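Local coordinates for DUF3822 family protein (Bacteroides thetaiotaomicron VPI-5482, PDB 3HRG) that is of unknown function but adopts an actin-like ATPase fold, consistent with a relationship to proteins that bind and hydrolyse ATP, at residues I81-F86 and Y109-K114; I174-R179 and K205-N210; L182-S187 and L201-Q206. All coordinates share one frame; numbering follows the deposited sequence.

Contact 1 (I81-F86 and Y109-K114)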
ATOM      1  N   ILE A  81      14.897  -0.388   0.707  1.00 12.77           N
ATOM      2  CA  ILE A  81      16.341  -0.581   0.600  0.50 12.59           C
ATOM      3  C   ILE A  81      16.601  -1.807  -0.298  1.00 12.46           C
ATOM      4  O   ILE A  81      15.891  -2.815  -0.237  1.00 12.96           O
ATOM      5  CB  ILE A  81      17.053  -0.705   1.975  0.50 12.37           C
ATOM      6  CG1 ILE A  81      18.579  -0.582   1.808  0.50 13.04           C
ATOM      7  CG2 ILE A  81      16.653  -1.973   2.686  0.50 11.94           C
ATOM      8  CD1 ILE A  81      19.313  -0.850   3.093  0.50 14.64           C
ATOM      9  N   PRO A  82      17.587  -1.691  -1.209  1.00 11.80           N
ATOM     10  CA  PRO A  82      17.830  -2.851  -2.051  1.00 11.71           C
ATOM     11  C   PRO A  82      18.245  -4.021  -1.173  1.00 11.62           C
ATOM     12  O   PRO A  82      18.893  -3.803  -0.155  1.00 10.92           O
ATOM     13  CB  PRO A  82      18.988  -2.404  -2.945  1.00 12.75           C
ATOM     14  CG  PRO A  82      18.864  -0.952  -3.012  1.00 11.91           C
ATOM     15  CD  PRO A  82      18.237  -0.482  -1.760  1.00 13.00           C
ATOM     16  N   LEU A  83      17.874  -5.235  -1.555  1.00 12.01           N
ATOM     17  CA  LEU A  83      18.179  -6.437  -0.754  1.00 12.95           C
ATOM     18  C   LEU A  83      19.668  -6.600  -0.492  1.00 13.62           C
ATOM     19  O   LEU A  83      20.082  -6.926   0.633  1.00 13.50           O
ATOM     20  CB  LEU A  83      17.610  -7.700  -1.423  1.00 12.68           C
ATOM     21  CG  LEU A  83      17.836  -9.048  -0.717  1.00 14.25           C
ATOM     22  CD1 LEU A  83      17.213  -9.053   0.666  1.00 14.57           C
ATOM     23  CD2 LEU A  83      17.268 -10.196  -1.534  1.00 15.82           C
ATOM     24  N   GLU A  84      20.481  -6.313  -1.501  1.00 13.92           N
ATOM     25  CA  GLU A  84      21.924  -6.456  -1.338  1.00 14.87           C
ATOM     26  C   GLU A  84      22.513  -5.459  -0.323  1.00 14.71           C
ATOM     27  O   GLU A  84      23.645  -5.652   0.116  1.00 15.63           O
ATOM     28  CB  GLU A  84      22.622  -6.368  -2.692  1.00 15.11           C
ATOM     29  CG  GLU A  84      22.627  -4.997  -3.263  1.00 17.39           C
ATOM     30  CD  GLU A  84      23.091  -4.928  -4.697  1.00 21.78           C
ATOM     31  OE1 GLU A  84      23.689  -5.904  -5.227  1.00 23.26           O
ATOM     32  OE2 GLU A  84      22.827  -3.848  -5.284  1.00 26.68           O
ATOM     33  N   LEU A  85      21.778  -4.384  -0.010  1.00 14.32           N
ATOM     34  CA  LEU A  85      22.187  -3.402   0.985  1.00 14.45           C
ATOM     35  C   LEU A  85      21.489  -3.584   2.333  1.00 15.10           C
ATOM     36  O   LEU A  85      21.773  -2.846   3.273  1.00 16.34           O
ATOM     37  CB  LEU A  85      21.928  -1.977   0.470  1.00 14.04           C
ATOM     38  CG  LEU A  85      22.830  -1.494  -0.672  1.00 13.61           C
ATOM     39  CD1 LEU A  85      22.355  -0.149  -1.181  1.00 13.54           C
ATOM     40  CD2 LEU A  85      24.265  -1.442  -0.186  1.00 11.96           C
ATOM     41  N   PHE A  86      20.584  -4.556   2.445  1.00 14.86           N
ATOM     42  CA  PHE A  86      19.841  -4.766   3.657  1.00 14.30           C
ATOM     43  C   PHE A  86      20.443  -5.788   4.625  1.00 15.03           C
ATOM     44  O   PHE A  86      20.833  -6.870   4.211  1.00 13.90           O
ATOM     45  CB  PHE A  86      18.441  -5.270   3.311  1.00 14.51           C
ATOM     46  CG  PHE A  86      17.599  -5.554   4.523  1.00 13.69           C
ATOM     47  CD1 PHE A  86      17.107  -4.509   5.289  1.00 15.09           C
ATOM     48  CD2 PHE A  86      17.279  -6.858   4.885  1.00 14.12           C
ATOM     49  CE1 PHE A  86      16.308  -4.765   6.435  1.00 12.75           C
ATOM     50  CE2 PHE A  86      16.501  -7.111   5.998  1.00 14.41           C
ATOM     51  CZ  PHE A  86      16.026  -6.069   6.776  1.00 12.86           C
ATOM     52  N   TYR A 109       9.639  -5.465   8.643  1.00 13.70           N
ATOM     53  CA  TYR A 109      10.093  -5.423   7.268  1.00 13.71           C
ATOM     54  C   TYR A 109       9.588  -6.615   6.450  1.00 13.48           C
ATOM     55  O   TYR A 109       9.354  -7.684   6.992  1.00 13.02           O
ATOM     56  CB  TYR A 109      11.615  -5.340   7.175  1.00 13.44           C
ATOM     57  CG  TYR A 109      12.342  -6.544   7.634  1.00 11.78           C
ATOM     58  CD1 TYR A 109      12.619  -7.586   6.755  1.00 13.58           C
ATOM     59  CD2 TYR A 109      12.757  -6.679   8.952  1.00 13.05           C
ATOM     60  CE1 TYR A 109      13.291  -8.734   7.181  1.00 14.19           C
ATOM     61  CE2 TYR A 109      13.449  -7.792   9.370  1.00 12.96           C
ATOM     62  CZ  TYR A 109      13.700  -8.822   8.475  1.00 15.15           C
ATOM     63  OH  TYR A 109      14.378  -9.947   8.887  1.00 18.04           O
ATOM     64  N   ASN A 110       9.418  -6.381   5.151  1.00 12.93           N
ATOM     65  CA  ASN A 110       9.080  -7.390   4.185  1.00 12.41           C
ATOM     66  C   ASN A 110      10.183  -7.501   3.132  1.00 12.47           C
ATOM     67  O   ASN A 110      10.558  -6.501   2.530  1.00 11.56           O
ATOM     68  CB  ASN A 110       7.850  -7.018   3.398  1.00 12.48           C
ATOM     69  CG  ASN A 110       6.617  -6.787   4.253  1.00 11.56           C
ATOM     70  OD1 ASN A 110       5.848  -5.878   3.944  1.00 12.03           O
ATOM     71  ND2 ASN A 110       6.406  -7.592   5.299  1.00 12.36           N
ATOM     72  N   ILE A 111      10.640  -8.719   2.879  1.00 11.80           N
ATOM     73  CA  ILE A 111      11.589  -8.974   1.840  1.00 12.98           C
ATOM     74  C   ILE A 111      10.827  -9.349   0.549  1.00 13.26           C
ATOM     75  O   ILE A 111       9.999 -10.267   0.551  1.00 12.49           O
ATOM     76  CB  ILE A 111      12.537 -10.124   2.203  1.00 12.63           C
ATOM     77  CG1 ILE A 111      13.340  -9.749   3.441  1.00 14.71           C
ATOM     78  CG2 ILE A 111      13.514 -10.426   1.007  1.00 12.97           C
ATOM     79  CD1 ILE A 111      14.172 -10.904   4.038  1.00 16.72           C
ATOM     80  N   LEU A 112      11.104  -8.630  -0.526  1.00 13.66           N
ATOM     81  CA  LEU A 112      10.519  -8.908  -1.830  1.00 15.30           C
ATOM     82  C   LEU A 112      11.635  -9.593  -2.612  1.00 16.36           C
ATOM     83  O   LEU A 112      12.387  -8.938  -3.321  1.00 16.37           O
ATOM     84  CB  LEU A 112      10.026  -7.634  -2.501  1.00 14.98           C
ATOM     85  CG  LEU A 112       8.837  -6.873  -1.901  1.00 16.08           C
ATOM     86  CD1 LEU A 112       9.050  -6.286  -0.476  1.00 15.14           C
ATOM     87  CD2 LEU A 112       8.411  -5.770  -2.888  1.00 15.04           C
ATOM     88  N   LYS A 113      11.755 -10.916  -2.450  1.00 17.72           N
ATOM     89  CA  LYS A 113      12.869 -11.689  -3.083  1.00 18.79           C
ATOM     90  C   LYS A 113      12.945 -11.547  -4.609  1.00 18.94           C
ATOM     91  O   LYS A 113      14.015 -11.243  -5.154  1.00 20.04           O
ATOM     92  CB  LYS A 113      12.788 -13.179  -2.701  1.00 18.98           C
ATOM     93  CG  LYS A 113      13.961 -14.014  -3.210  1.00 20.18           C
ATOM     94  N   LYS A 114      11.805 -11.727  -5.271  1.00 18.82           N
ATOM     95  CA  LYS A 114      11.691 -11.580  -6.725  1.00 18.99           C
ATOM     96  C   LYS A 114      12.124 -10.186  -7.239  1.00 18.59           C
ATOM     97  O   LYS A 114      12.731 -10.094  -8.309  1.00 19.51           O
ATOM     98  CB  LYS A 114      10.238 -11.862  -7.153  1.00 19.14           C
TER

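Contact 2 (I174-R179 and K205-N210)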
ATOM      1  N   ILE A 174       4.711   6.944  -4.340  1.00 12.69           N
ATOM      2  CA  ILE A 174       5.279   6.926  -5.688  1.00 12.54           C
ATOM      3  C   ILE A 174       6.231   5.747  -5.855  1.00 12.40           C
ATOM      4  O   ILE A 174       7.145   5.564  -5.039  1.00 11.94           O
ATOM      5  CB  ILE A 174       5.980   8.238  -6.014  1.00 12.96           C
ATOM      6  CG1 ILE A 174       5.022   9.421  -5.852  1.00 14.79           C
ATOM      7  CG2 ILE A 174       6.600   8.210  -7.433  1.00 15.06           C
ATOM      8  CD1 ILE A 174       5.649  10.783  -6.102  1.00 12.79           C
ATOM      9  N   TYR A 175       6.014   4.989  -6.929  1.00 11.47           N
ATOM     10  CA  TYR A 175       6.767   3.770  -7.254  1.00 11.39           C
ATOM     11  C   TYR A 175       7.211   3.870  -8.712  1.00 11.39           C
ATOM     12  O   TYR A 175       6.374   3.894  -9.631  1.00 11.25           O
ATOM     13  CB  TYR A 175       5.915   2.528  -7.051  1.00 11.55           C
ATOM     14  CG  TYR A 175       5.251   2.484  -5.694  1.00 11.07           C
ATOM     15  CD1 TYR A 175       5.943   2.052  -4.565  1.00 11.34           C
ATOM     16  CD2 TYR A 175       3.941   2.921  -5.534  1.00 12.46           C
ATOM     17  CE1 TYR A 175       5.328   2.017  -3.287  1.00 11.01           C
ATOM     18  CE2 TYR A 175       3.295   2.862  -4.270  1.00 12.55           C
ATOM     19  CZ  TYR A 175       4.010   2.435  -3.160  1.00 12.75           C
ATOM     20  OH  TYR A 175       3.408   2.422  -1.922  1.00 11.94           O
ATOM     21  N   CYS A 176       8.521   3.904  -8.931  1.00 11.15           N
ATOM     22  CA  CYS A 176       9.070   4.078 -10.280  1.00 11.04           C
ATOM     23  C   CYS A 176       9.834   2.856 -10.758  1.00 10.79           C
ATOM     24  O   CYS A 176      10.578   2.256  -9.982  1.00  9.99           O
ATOM     25  CB  CYS A 176       9.982   5.315 -10.336  1.00 11.16           C
ATOM     26  SG  CYS A 176       9.095   6.810  -9.964  1.00 14.83           S
ATOM     27  N   PHE A 177       9.693   2.549 -12.061  1.00 10.74           N
ATOM     28  CA  PHE A 177      10.287   1.351 -12.635  1.00 11.01           C
ATOM     29  C   PHE A 177      10.885   1.483 -14.009  1.00 11.74           C
ATOM     30  O   PHE A 177      10.451   2.301 -14.810  1.00 11.26           O
ATOM     31  CB  PHE A 177       9.207   0.262 -12.798  1.00 10.86           C
ATOM     32  CG  PHE A 177       8.608  -0.199 -11.523  1.00  9.93           C
ATOM     33  CD1 PHE A 177       7.519   0.474 -10.968  1.00 10.61           C
ATOM     34  CD2 PHE A 177       9.140  -1.289 -10.849  1.00  7.94           C
ATOM     35  CE1 PHE A 177       6.964   0.013  -9.769  1.00  8.67           C
ATOM     36  CE2 PHE A 177       8.584  -1.735  -9.681  1.00  8.37           C
ATOM     37  CZ  PHE A 177       7.516  -1.093  -9.136  1.00  7.32           C
ATOM     38  N   GLU A 178      11.850   0.599 -14.279  1.00 12.30           N
ATOM     39  CA  GLU A 178      12.452   0.465 -15.590  1.00 13.65           C
ATOM     40  C   GLU A 178      12.497  -1.033 -15.823  1.00 14.05           C
ATOM     41  O   GLU A 178      13.222  -1.728 -15.115  1.00 13.29           O
ATOM     42  CB  GLU A 178      13.863   1.069 -15.667  1.00 13.74           C
ATOM     43  CG  GLU A 178      14.520   0.888 -17.045  1.00 17.06           C
ATOM     44  CD  GLU A 178      15.827   1.634 -17.191  1.00 20.19           C
ATOM     45  OE1 GLU A 178      16.372   2.173 -16.199  1.00 24.63           O
ATOM     46  OE2 GLU A 178      16.285   1.707 -18.328  1.00 24.06           O
ATOM     47  N   ARG A 179      11.694  -1.496 -16.792  1.00 14.91           N
ATOM     48  CA  ARG A 179      11.574  -2.907 -17.197  0.50 14.93           C
ATOM     49  C   ARG A 179      11.550  -3.855 -15.986  1.00 14.91           C
ATOM     50  O   ARG A 179      12.349  -4.775 -15.857  1.00 14.73           O
ATOM     51  CB  ARG A 179      12.680  -3.270 -18.194  0.50 15.13           C
ATOM     52  CG  ARG A 179      12.456  -4.580 -18.963  0.50 15.01           C
ATOM     53  CD  ARG A 179      13.517  -4.760 -20.030  0.50 15.18           C
ATOM     54  NE  ARG A 179      13.251  -5.920 -20.868  0.50 15.17           N
ATOM     55  N   LYS A 205      11.773  14.661 -12.325  1.00 12.21           N
ATOM     56  CA  LYS A 205      13.027  15.348 -12.654  0.50 12.52           C
ATOM     57  C   LYS A 205      14.213  14.640 -11.993  1.00 12.21           C
ATOM     58  O   LYS A 205      15.255  14.468 -12.623  1.00 11.52           O
ATOM     59  CB  LYS A 205      12.961  16.834 -12.252  0.50 12.78           C
ATOM     60  CG  LYS A 205      14.168  17.714 -12.659  0.50 14.26           C
ATOM     61  CD  LYS A 205      14.346  17.812 -14.200  0.50 15.37           C
ATOM     62  CE  LYS A 205      15.563  18.626 -14.632  0.50 17.41           C
ATOM     63  NZ  LYS A 205      16.834  18.086 -14.104  0.50 18.67           N
ATOM     64  N   GLN A 206      14.041  14.204 -10.744  1.00 12.01           N
ATOM     65  CA  GLN A 206      15.069  13.509  -9.989  1.00 12.07           C
ATOM     66  C   GLN A 206      15.582  12.254 -10.709  1.00 11.84           C
ATOM     67  O   GLN A 206      16.776  11.973 -10.705  1.00 10.96           O
ATOM     68  CB  GLN A 206      14.505  13.063  -8.633  1.00 12.38           C
ATOM     69  CG  GLN A 206      15.476  12.399  -7.655  1.00 15.26           C
ATOM     70  CD  GLN A 206      14.795  11.735  -6.437  1.00 18.49           C
ATOM     71  OE1 GLN A 206      13.591  11.859  -6.206  1.00 23.12           O
ATOM     72  NE2 GLN A 206      15.566  10.988  -5.694  1.00 21.26           N
ATOM     73  N   LEU A 207      14.650  11.500 -11.280  1.00 11.29           N
ATOM     74  CA  LEU A 207      14.981  10.238 -11.975  1.00 11.85           C
ATOM     75  C   LEU A 207      15.267  10.394 -13.465  1.00 11.78           C
ATOM     76  O   LEU A 207      15.486   9.395 -14.169  1.00 11.46           O
ATOM     77  CB  LEU A 207      13.829   9.272 -11.738  1.00 11.48           C
ATOM     78  CG  LEU A 207      13.644   8.789 -10.293  1.00 12.43           C
ATOM     79  CD1 LEU A 207      12.476   7.795 -10.188  1.00 14.13           C
ATOM     80  CD2 LEU A 207      14.923   8.178  -9.831  1.00 12.87           C
ATOM     81  N   GLU A 208      15.259  11.646 -13.918  1.00 11.67           N
ATOM     82  CA  GLU A 208      15.498  12.062 -15.293  1.00 12.77           C
ATOM     83  C   GLU A 208      14.552  11.343 -16.257  1.00 12.46           C
ATOM     84  O   GLU A 208      14.986  10.873 -17.308  1.00 11.45           O
ATOM     85  CB  GLU A 208      16.980  11.879 -15.674  1.00 13.58           C
ATOM     86  CG  GLU A 208      17.943  12.535 -14.650  1.00 15.87           C
ATOM     87  CD  GLU A 208      19.412  12.410 -15.001  1.00 21.26           C
ATOM     88  OE1 GLU A 208      19.799  12.434 -16.187  1.00 22.82           O
ATOM     89  OE2 GLU A 208      20.203  12.309 -14.052  1.00 25.82           O
ATOM     90  N   PHE A 209      13.279  11.245 -15.873  1.00 11.73           N
ATOM     91  CA  PHE A 209      12.277  10.659 -16.744  1.00 12.05           C
ATOM     92  C   PHE A 209      12.104  11.551 -17.980  1.00 12.54           C
ATOM     93  O   PHE A 209      12.273  12.779 -17.912  1.00 12.56           O
ATOM     94  CB  PHE A 209      10.948  10.450 -16.021  1.00 11.91           C
ATOM     95  CG  PHE A 209      10.790   9.108 -15.344  1.00 11.68           C
ATOM     96  CD1 PHE A 209      11.841   8.475 -14.709  1.00 13.82           C
ATOM     97  CD2 PHE A 209       9.514   8.559 -15.230  1.00 13.66           C
ATOM     98  CE1 PHE A 209      11.643   7.233 -14.059  1.00 15.58           C
ATOM     99  CE2 PHE A 209       9.297   7.341 -14.598  1.00 13.80           C
ATOM    100  CZ  PHE A 209      10.353   6.686 -13.974  1.00 15.00           C
ATOM    101  N   ASN A 210      11.814  10.916 -19.106  1.00 12.66           N
ATOM    102  CA  ASN A 210      11.640  11.587 -20.391  1.00 13.24           C
ATOM    103  C   ASN A 210      10.192  12.064 -20.491  1.00 13.39           C
ATOM    104  O   ASN A 210       9.252  11.258 -20.443  1.00 12.89           O
ATOM    105  CB  ASN A 210      12.001  10.612 -21.505  1.00 13.64           C
ATOM    106  CG  ASN A 210      11.989  11.249 -22.848  1.00 14.99           C
ATOM    107  OD1 ASN A 210      10.946  11.647 -23.345  1.00 19.20           O
ATOM    108  ND2 ASN A 210      13.156  11.322 -23.475  1.00 19.23           N
TER

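Contact 3 (L182-S187 and L201-Q206)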
ATOM      1  N   LEU A 182      12.733  -1.865  -9.756  1.00 11.40           N
ATOM      2  CA  LEU A 182      12.272  -0.765  -8.943  1.00 11.27           C
ATOM      3  C   LEU A 182      13.397   0.254  -8.837  1.00 10.86           C
ATOM      4  O   LEU A 182      14.478  -0.094  -8.412  1.00 11.64           O
ATOM      5  CB  LEU A 182      11.894  -1.247  -7.545  1.00 10.50           C
ATOM      6  CG  LEU A 182      11.370  -0.163  -6.586  1.00  9.26           C
ATOM      7  CD1 LEU A 182      10.071   0.451  -7.100  1.00 10.41           C
ATOM      8  CD2 LEU A 182      11.160  -0.740  -5.171  1.00  8.28           C
ATOM      9  N   LEU A 183      13.132   1.478  -9.227  1.00 10.90           N
ATOM     10  CA  LEU A 183      14.105   2.590  -9.173  1.00 11.59           C
ATOM     11  C   LEU A 183      13.942   3.459  -7.917  1.00 12.21           C
ATOM     12  O   LEU A 183      14.921   4.022  -7.414  1.00 13.06           O
ATOM     13  CB  LEU A 183      13.916   3.491 -10.392  1.00 11.25           C
ATOM     14  CG  LEU A 183      14.044   2.893 -11.802  1.00 10.89           C
ATOM     15  CD1 LEU A 183      13.544   3.900 -12.846  1.00 10.97           C
ATOM     16  CD2 LEU A 183      15.453   2.412 -12.112  1.00 11.76           C
ATOM     17  N   LEU A 184      12.705   3.558  -7.419  1.00 11.54           N
ATOM     18  CA  LEU A 184      12.374   4.391  -6.277  1.00 11.81           C
ATOM     19  C   LEU A 184      11.018   4.040  -5.708  1.00 11.62           C
ATOM     20  O   LEU A 184      10.089   3.730  -6.481  1.00 11.84           O
ATOM     21  CB  LEU A 184      12.346   5.863  -6.728  1.00 11.58           C
ATOM     22  CG  LEU A 184      11.980   7.005  -5.776  1.00 12.17           C
ATOM     23  CD1 LEU A 184      12.790   8.283  -6.171  1.00 13.26           C
ATOM     24  CD2 LEU A 184      10.483   7.253  -5.727  1.00 10.83           C
ATOM     25  N   ALA A 185      10.924   4.082  -4.375  1.00 11.20           N
ATOM     26  CA  ALA A 185       9.645   3.913  -3.662  1.00 11.25           C
ATOM     27  C   ALA A 185       9.641   4.893  -2.488  1.00 11.66           C
ATOM     28  O   ALA A 185      10.456   4.756  -1.575  1.00 12.60           O
ATOM     29  CB  ALA A 185       9.491   2.519  -3.163  1.00 11.19           C
ATOM     30  N   ASN A 186       8.792   5.908  -2.534  1.00 12.38           N
ATOM     31  CA  ASN A 186       8.699   6.839  -1.401  0.50 12.79           C
ATOM     32  C   ASN A 186       7.302   7.442  -1.328  1.00 12.74           C
ATOM     33  O   ASN A 186       6.518   7.363  -2.273  1.00 13.80           O
ATOM     34  CB  ASN A 186       9.768   7.947  -1.448  0.50 13.14           C
ATOM     35  CG  ASN A 186       9.931   8.649  -0.097  0.50 13.68           C
ATOM     36  OD1 ASN A 186       9.787   8.024   0.936  0.50 15.92           O
ATOM     37  ND2 ASN A 186      10.210   9.941  -0.109  0.50 17.56           N
ATOM     38  N   SER A 187       6.996   7.989  -0.167  1.00 12.82           N
ATOM     39  CA  SER A 187       5.719   8.597   0.079  1.00 12.25           C
ATOM     40  C   SER A 187       5.934  10.022   0.559  1.00 12.85           C
ATOM     41  O   SER A 187       6.883  10.281   1.319  1.00 12.33           O
ATOM     42  CB  SER A 187       4.960   7.808   1.101  1.00 13.03           C
ATOM     43  OG  SER A 187       3.675   8.358   1.321  1.00 11.27           O
ATOM     44  N   LEU A 201       6.249  15.849  -9.992  1.00 12.77           N
ATOM     45  CA  LEU A 201       7.220  16.476 -10.875  1.00 12.76           C
ATOM     46  C   LEU A 201       8.633  16.472 -10.315  1.00 12.46           C
ATOM     47  O   LEU A 201       9.615  16.427 -11.091  1.00 11.82           O
ATOM     48  CB  LEU A 201       6.782  17.899 -11.259  1.00 12.64           C
ATOM     49  CG  LEU A 201       5.438  17.977 -12.037  1.00 13.93           C
ATOM     50  CD1 LEU A 201       5.005  19.458 -12.347  1.00 14.55           C
ATOM     51  CD2 LEU A 201       5.484  17.150 -13.316  1.00 14.88           C
ATOM     52  N   TYR A 202       8.752  16.578  -8.995  1.00 12.46           N
ATOM     53  CA  TYR A 202      10.057  16.524  -8.347  1.00 12.35           C
ATOM     54  C   TYR A 202      10.704  15.162  -8.651  1.00 11.86           C
ATOM     55  O   TYR A 202      11.853  15.091  -9.065  1.00 11.59           O
ATOM     56  CB  TYR A 202       9.957  16.693  -6.825  1.00 12.32           C
ATOM     57  CG  TYR A 202      11.304  16.629  -6.187  1.00 12.29           C
ATOM     58  CD1 TYR A 202      12.074  17.755  -6.079  1.00 14.23           C
ATOM     59  CD2 TYR A 202      11.828  15.424  -5.729  1.00 13.84           C
ATOM     60  CE1 TYR A 202      13.324  17.705  -5.552  1.00 15.77           C
ATOM     61  CE2 TYR A 202      13.108  15.366  -5.195  1.00 15.67           C
ATOM     62  CZ  TYR A 202      13.835  16.515  -5.110  1.00 15.28           C
ATOM     63  OH  TYR A 202      15.100  16.526  -4.573  1.00 19.47           O
ATOM     64  N   VAL A 203       9.970  14.095  -8.397  1.00 11.87           N
ATOM     65  CA  VAL A 203      10.507  12.756  -8.636  1.00 12.35           C
ATOM     66  C   VAL A 203      10.780  12.523 -10.133  1.00 11.59           C
ATOM     67  O   VAL A 203      11.743  11.896 -10.500  1.00 11.97           O
ATOM     68  CB  VAL A 203       9.600  11.655  -8.069  1.00 12.84           C
ATOM     69  CG1 VAL A 203      10.143  10.256  -8.441  1.00 12.50           C
ATOM     70  CG2 VAL A 203       9.438  11.825  -6.513  1.00 13.01           C
ATOM     71  N   TRP A 204       9.917  13.025 -10.999  1.00 12.45           N
ATOM     72  CA  TRP A 204      10.118  12.877 -12.421  1.00 11.58           C
ATOM     73  C   TRP A 204      11.476  13.454 -12.827  1.00 12.31           C
ATOM     74  O   TRP A 204      12.211  12.860 -13.620  1.00 10.70           O
ATOM     75  CB  TRP A 204       9.009  13.614 -13.201  1.00 11.51           C
ATOM     76  CG  TRP A 204       8.914  13.226 -14.676  1.00 11.01           C
ATOM     77  CD1 TRP A 204       9.629  13.732 -15.723  1.00 12.76           C
ATOM     78  CD2 TRP A 204       8.022  12.265 -15.222  1.00 11.30           C
ATOM     79  NE1 TRP A 204       9.254  13.097 -16.892  1.00 10.70           N
ATOM     80  CE2 TRP A 204       8.253  12.205 -16.605  1.00 11.46           C
ATOM     81  CE3 TRP A 204       7.077  11.410 -14.664  1.00 11.15           C
ATOM     82  CZ2 TRP A 204       7.565  11.322 -17.438  1.00  9.24           C
ATOM     83  CZ3 TRP A 204       6.371  10.553 -15.490  1.00 12.38           C
ATOM     84  CH2 TRP A 204       6.618  10.522 -16.879  1.00 10.70           C
ATOM     85  N   LYS A 205      11.773  14.661 -12.325  1.00 12.21           N
ATOM     86  CA  LYS A 205      13.027  15.348 -12.654  0.50 12.52           C
ATOM     87  C   LYS A 205      14.213  14.640 -11.993  1.00 12.21           C
ATOM     88  O   LYS A 205      15.255  14.468 -12.623  1.00 11.52           O
ATOM     89  CB  LYS A 205      12.961  16.834 -12.252  0.50 12.78           C
ATOM     90  CG  LYS A 205      14.168  17.714 -12.659  0.50 14.26           C
ATOM     91  CD  LYS A 205      14.346  17.812 -14.200  0.50 15.37           C
ATOM     92  CE  LYS A 205      15.563  18.626 -14.632  0.50 17.41           C
ATOM     93  NZ  LYS A 205      16.834  18.086 -14.104  0.50 18.67           N
ATOM     94  N   GLN A 206      14.041  14.204 -10.744  1.00 12.01           N
ATOM     95  CA  GLN A 206      15.069  13.509  -9.989  1.00 12.07           C
ATOM     96  C   GLN A 206      15.582  12.254 -10.709  1.00 11.84           C
ATOM     97  O   GLN A 206      16.776  11.973 -10.705  1.00 10.96           O
ATOM     98  CB  GLN A 206      14.505  13.063  -8.633  1.00 12.38           C
ATOM     99  CG  GLN A 206      15.476  12.399  -7.655  1.00 15.26           C
ATOM    100  CD  GLN A 206      14.795  11.735  -6.437  1.00 18.49           C
ATOM    101  OE1 GLN A 206      13.591  11.859  -6.206  1.00 23.12           O
ATOM    102  NE2 GLN A 206      15.566  10.988  -5.694  1.00 21.26           N
TER

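Contact 1 (I81-F86 and Y109-K114)
Y109 offers one face of its ring to F86 in an edge-to-face aromatic pair, one of two side-chain meetings that join strand 105-112 of a small three-stranded antiparallel sheet to the turn following strand 78-82. Strands 78-82 and 105-112 flank strand 117-124, with backbone bonds pairing I81 with V118 and N110 with I119; L83 with N116 carries the pairing just past the strand ends. The segments meet through side chains, and L83 and F86 also touch V118 of the central strand. CZ of F86 stands above the middle of the tyrosine ring, 3.6 Å from its plane, and the adjoining CE2 lies 3.8 Å from Y109 CE1. The ring centroids are 4.9 Å apart and the planes meet at 56°, a T-shaped pair with a marked tilt. With chi1 at 67°, Y109 holds its ring between its own backbone N and carbonyl carbon, from where it lies crosswise to the F86 side chain. Its hydroxyl is hydrogen-bonded to E88 OE2, two residues beyond F86, which ties the tyrosine to the chain just after the turn. The F86 side chain also touches A91 of helix 91-96. N110 lies on the reverse of the strand, where its amide bonds to T145, S142 and F140. I111 returns to the side of Y109, and its CG1 lies in the plane of the tyrosine ring at the edge. Its other branch meets L83, a side chain running roughly perpendicular to it: L83 CD1 is 4.0 Å from I111 CG2. L83 begins a short 3-10 turn that brings F86 round to the same side, closed by a bond of 3.0 Å from F86 N to L83 O.

Contact 2 (I174-R179 and K205-N210)
A Schellman motif ends helix 193-206, and the residues on either side of its turning point, L207 and F209, both close on C176 of strand 171-178. E208 takes a positive phi of 55°, and its N bonds back to K205 O at 3.1 Å; the chain leaves the helix here, and L207 and F209 both reach the strand. The leucine makes the tighter approach. Its CD1 is 3.5 Å from C176 CB and equally far from C176 SG, so a single methyl covers both atoms of the cysteine side chain. L207 reaches them because CD1 is the fully extended branch, with chi2 at -179°. Strand 171-178 is second from the border of a five-stranded mixed sheet in this actin-like fold, next to edge strand 181-189, and the segment that leaves the helix covers the face on which C176 projects. F209 does not aim at the strand from its backbone, but the far end of its ring arrives: CZ is 3.9 Å from C176 CB. C176 SG stands 5.0 Å from the F209 ring centroid and 43° off the ring normal, a slanting sulfur-aromatic contact. L207 O sits in the ring plane at the edge of F209, so the turn packs against its own aromatic residue. M163 of strand 162-167 touches C176 and F209 alike, while W204 of the last helical turn meets the F209 ring edge-to-face.

Contact 3 (L182-S187 and L201-Q206)
L184 lays CD1 against both V203 and Q206, successive points on one side of helix 193-206, and adds CD2 on V203. The setting is the start of a beta-alpha-beta crossover: edge strand 181-189 leads into the helix, which lies across the mixed five-stranded sheet and hands the chain on to the parallel strand 215-220. The strand order 3-2-1-4-5 is that of the ribonuclease H-like core found in actin-like ATPases. V203 points at the sheet and uses one branch, CG1, which is 4.0 Å from L184 CD1 and 4.1 Å from L184 CD2, so that this methyl rests on the fork of the leucine. V203 also touches C176 and M163 on the inner strands. Three residues on, Q206 borders the contact on its solvent side. Its chain runs out extended; the two side chains cross at about a right angle, and the terminal amide ends beside L184 CD1. The leucine methyl lies to one side of the amide plane, on a slant, with L184 CD1 3.7 Å from Q206 OE1 and 3.9 Å from Q206 NE2; this is packing against a flat group, not a polar bond. L184 has a chi2 of 147°, noticeably off a staggered value. Its place on the strand is also particular, since L183 and L184 both stand opposite C176 in a classic beta bulge. At L183 the backbone is nearly helical, with psi at -31°, as expected for the first position of a bulge. On the helix the backbone stays regular beneath the contact, Q206 N donating to Y202 O at 2.9 Å.

Contact 1 comes first along the chain and stands apart, its centre 19 Å from that of contact 2 and 18 Å from that of contact 3. It belongs to the separate three-stranded antiparallel sheet, whereas contacts 2 and 3 share one face of the five-stranded sheet built on strands 171-178 and 181-189. Their centres are just 6 Å apart, both use helix 193-206, and K205 and Q206 belong to both. Together they close the end of that helix onto the sheet of 3-2-1-4-5 order in the actin-like fold. M80 of strand 78-82 touches L182 and A185, so the small sheet bears on the edge strand that contact 3 uses.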